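Local coordinates for protein small COPII coat GTPase SAR1 (Encephalitozoon cuniculi, PDB 6VS4) that is a small GTPase of the ADP-ribosylation factor family with a P-loop NTPase fold, and binds guanosine-5'-diphosphate and a magnesium ion, at residues G51-T54 with L55-L59. Sequence-based numbering, arbitrary orientation.
With MG (magnesium ion), chain E; GDP (guanosine-5'-diphosphate), chain D.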
loop_
_atom_site.group_PDB
_atom_site.type_symbol
_atom_site.label_atom_id
_atom_site.label_comp_id
_atom_site.label_asym_id
_atom_site.label_seq_id
_atom_site.Cartn_x
_atom_site.Cartn_y
_atom_site.Cartn_z
ATOM N N GLY A 51 -15.218 -8.075 -26.799
ATOM C CA GLY A 51 -14.562 -8.068 -25.513
ATOM C C GLY A 51 -14.659 -9.368 -24.731
ATOM O O GLY A 51 -14.487 -9.339 -23.506
ATOM N N LYS A 52 -14.916 -10.495 -25.400
ATOM C CA LYS A 52 -15.101 -11.768 -24.710
ATOM C C LYS A 52 -13.795 -12.263 -24.108
ATOM O O LYS A 52 -13.736 -12.599 -22.920
ATOM C CB LYS A 52 -15.653 -12.815 -25.678
ATOM C CG LYS A 52 -17.082 -12.591 -26.125
ATOM C CD LYS A 52 -17.462 -13.622 -27.174
ATOM C CE LYS A 52 -17.373 -13.021 -28.561
ATOM N NZ LYS A 52 -16.013 -12.576 -28.955
ATOM N N THR A 53 -12.746 -12.338 -24.930
ATOM C CA THR A 53 -11.445 -12.793 -24.453
ATOM C C THR A 53 -10.914 -11.877 -23.357
ATOM O O THR A 53 -10.297 -12.342 -22.390
ATOM C CB THR A 53 -10.465 -12.864 -25.624
ATOM O OG1 THR A 53 -10.889 -13.876 -26.544
ATOM C CG2 THR A 53 -9.065 -13.177 -25.136
ATOM N N THR A 54 -11.173 -10.574 -23.482
ATOM C CA THR A 54 -10.767 -9.620 -22.456
ATOM C C THR A 54 -11.441 -9.924 -21.124
ATOM O O THR A 54 -10.793 -9.897 -20.072
ATOM C CB THR A 54 -11.095 -8.198 -22.916
ATOM O OG1 THR A 54 -10.401 -7.916 -24.139
ATOM C CG2 THR A 54 -10.684 -7.183 -21.869
ATOM N N LEU A 55 -12.742 -10.228 -21.151
ATOM C CA LEU A 55 -13.462 -10.525 -19.918
ATOM C C LEU A 55 -12.943 -11.798 -19.264
ATOM O O LEU A 55 -12.730 -11.834 -18.044
ATOM C CB LEU A 55 -14.962 -10.645 -20.192
ATOM C CG LEU A 55 -15.794 -11.118 -18.990
ATOM C CD1 LEU A 55 -15.614 -10.200 -17.777
ATOM C CD2 LEU A 55 -17.262 -11.231 -19.365
ATOM N N VAL A 56 -12.738 -12.855 -20.054
ATOM C CA VAL A 56 -12.309 -14.118 -19.468
ATOM C C VAL A 56 -10.893 -13.992 -18.916
ATOM O O VAL A 56 -10.577 -14.542 -17.853
ATOM C CB VAL A 56 -12.446 -15.253 -20.498
ATOM C CG1 VAL A 56 -11.885 -16.544 -19.949
ATOM C CG2 VAL A 56 -13.921 -15.441 -20.860
ATOM N N ASN A 57 -10.033 -13.237 -19.604
ATOM C CA ASN A 57 -8.714 -12.941 -19.061
ATOM C C ASN A 57 -8.814 -12.150 -17.766
ATOM O O ASN A 57 -7.946 -12.270 -16.895
ATOM C CB ASN A 57 -7.873 -12.186 -20.090
ATOM C CG ASN A 57 -7.430 -13.069 -21.234
ATOM O OD1 ASN A 57 -7.510 -14.294 -21.148
ATOM N ND2 ASN A 57 -6.951 -12.453 -22.313
ATOM N N LYS A 58 -9.867 -11.348 -17.615
ATOM C CA LYS A 58 -10.054 -10.593 -16.386
ATOM C C LYS A 58 -10.431 -11.503 -15.221
ATOM O O LYS A 58 -10.038 -11.239 -14.082
ATOM C CB LYS A 58 -11.128 -9.525 -16.608
ATOM C CG LYS A 58 -11.145 -8.408 -15.590
ATOM C CD LYS A 58 -12.141 -7.318 -15.966
ATOM C CE LYS A 58 -11.715 -5.977 -15.369
ATOM N NZ LYS A 58 -10.486 -5.450 -16.065
ATOM N N LEU A 59 -11.148 -12.595 -15.493
ATOM C CA LEU A 59 -11.633 -13.476 -14.440
ATOM C C LEU A 59 -10.586 -14.480 -13.986
ATOM O O LEU A 59 -10.618 -14.917 -12.834
ATOM C CB LEU A 59 -12.874 -14.229 -14.918
ATOM C CG LEU A 59 -14.057 -13.377 -15.369
ATOM C CD1 LEU A 59 -15.086 -14.239 -16.079
ATOM C CD2 LEU A 59 -14.677 -12.667 -14.189
HETATM MG MG MG E . -11.484 -13.959 -28.587
HETATM P PB GDP D . -13.247 -10.863 -28.729
HETATM O O1B GDP D . -13.151 -11.034 -30.257
HETATM O O2B GDP D . -12.541 -11.959 -27.986
HETATM O O3B GDP D . -14.724 -10.706 -28.361
HETATM O O3A GDP D . -12.588 -9.462 -28.375
HETATM P PA GDP D . -11.406 -9.009 -27.418
HETATM O O1A GDP D . -10.110 -9.436 -28.087
HETATM O O2A GDP D . -11.618 -9.479 -26.034
HETATM O "O5'" GDP D . -11.437 -7.415 -27.487
HETATM C "C5'" GDP D . -11.178 -6.651 -28.683
HETATM C "C4'" GDP D . -10.644 -5.293 -28.302
HETATM O "O4'" GDP D . -11.650 -4.570 -27.557
HETATM C "C3'" GDP D . -9.375 -5.300 -27.441
HETATM O "O3'" GDP D . -8.393 -4.404 -27.946
HETATM C "C2'" GDP D . -9.881 -4.863 -26.062
HETATM O "O2'" GDP D . -8.881 -4.145 -25.352
HETATM C "C1'" GDP D . -11.025 -3.938 -26.459
HETATM N N9 GDP D . -12.029 -3.727 -25.404
HETATM C C8 GDP D . -12.700 -4.673 -24.673
HETATM N N7 GDP D . -13.525 -4.154 -23.793
HETATM C C5 GDP D . -13.381 -2.785 -23.951
HETATM C C6 GDP D . -13.980 -1.680 -23.254
HETATM O O6 GDP D . -14.825 -1.729 -22.365
HETATM N N1 GDP D . -13.520 -0.463 -23.713
HETATM C C2 GDP D . -12.620 -0.295 -24.732
HETATM N N2 GDP D . -12.298 0.960 -25.053
HETATM N N3 GDP D . -12.064 -1.306 -25.394
HETATM C C4 GDP D . -12.472 -2.509 -24.947
HETATM O O HOH W 1 -13.362 -14.540 -28.441
HETATM O O HOH W 2 -10.354 -12.300 -28.738
#
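Thr53 and Asn57, one turn apart on helix 52-59, have side chains that run alongside each other: methyl CG2 of Thr53 lies 3.6 Å from ND2 of Asn57, while Asn57 N donates to Thr53 O (2.9 Å, 163° at the hydrogen). With chi1 at -66°, Thr53 sends CG2 down the helix to Asn57 and leaves OG1 at the N-terminal end, where it binds magnesium at 2.1 Å. GDP O2B and two waters also ligate the metal. Thr54 has nearly the same chi1, yet its OG1 donates to GDP O2A of the alpha phosphate at 2.7 Å, joined there by its own amide. The amides of Lys52 and Thr53 hold O3B and O2B of the beta phosphate, respectively, so the helix start probably stabilises the diphosphate charge, consistent with a Walker A P-loop. Gly51, the N-cap, gives its N-H to O3B and its carbonyl to Leu55 N (3.1 Å). Bends at chi3 (-100°) and chi4 turn Lys52 NZ back toward O3B; Asp89 forms a salt bridge with the amino group. Beyond the phosphates, Asn57 OD1 is hydrogen-bonded to Tyr67 OH, Leu55 touches Phe44 of strand 40-47 and Leu205 and Phe209 of helix 204-223, and Leu59 reaches Phe28 and Val32 of helix 9-33.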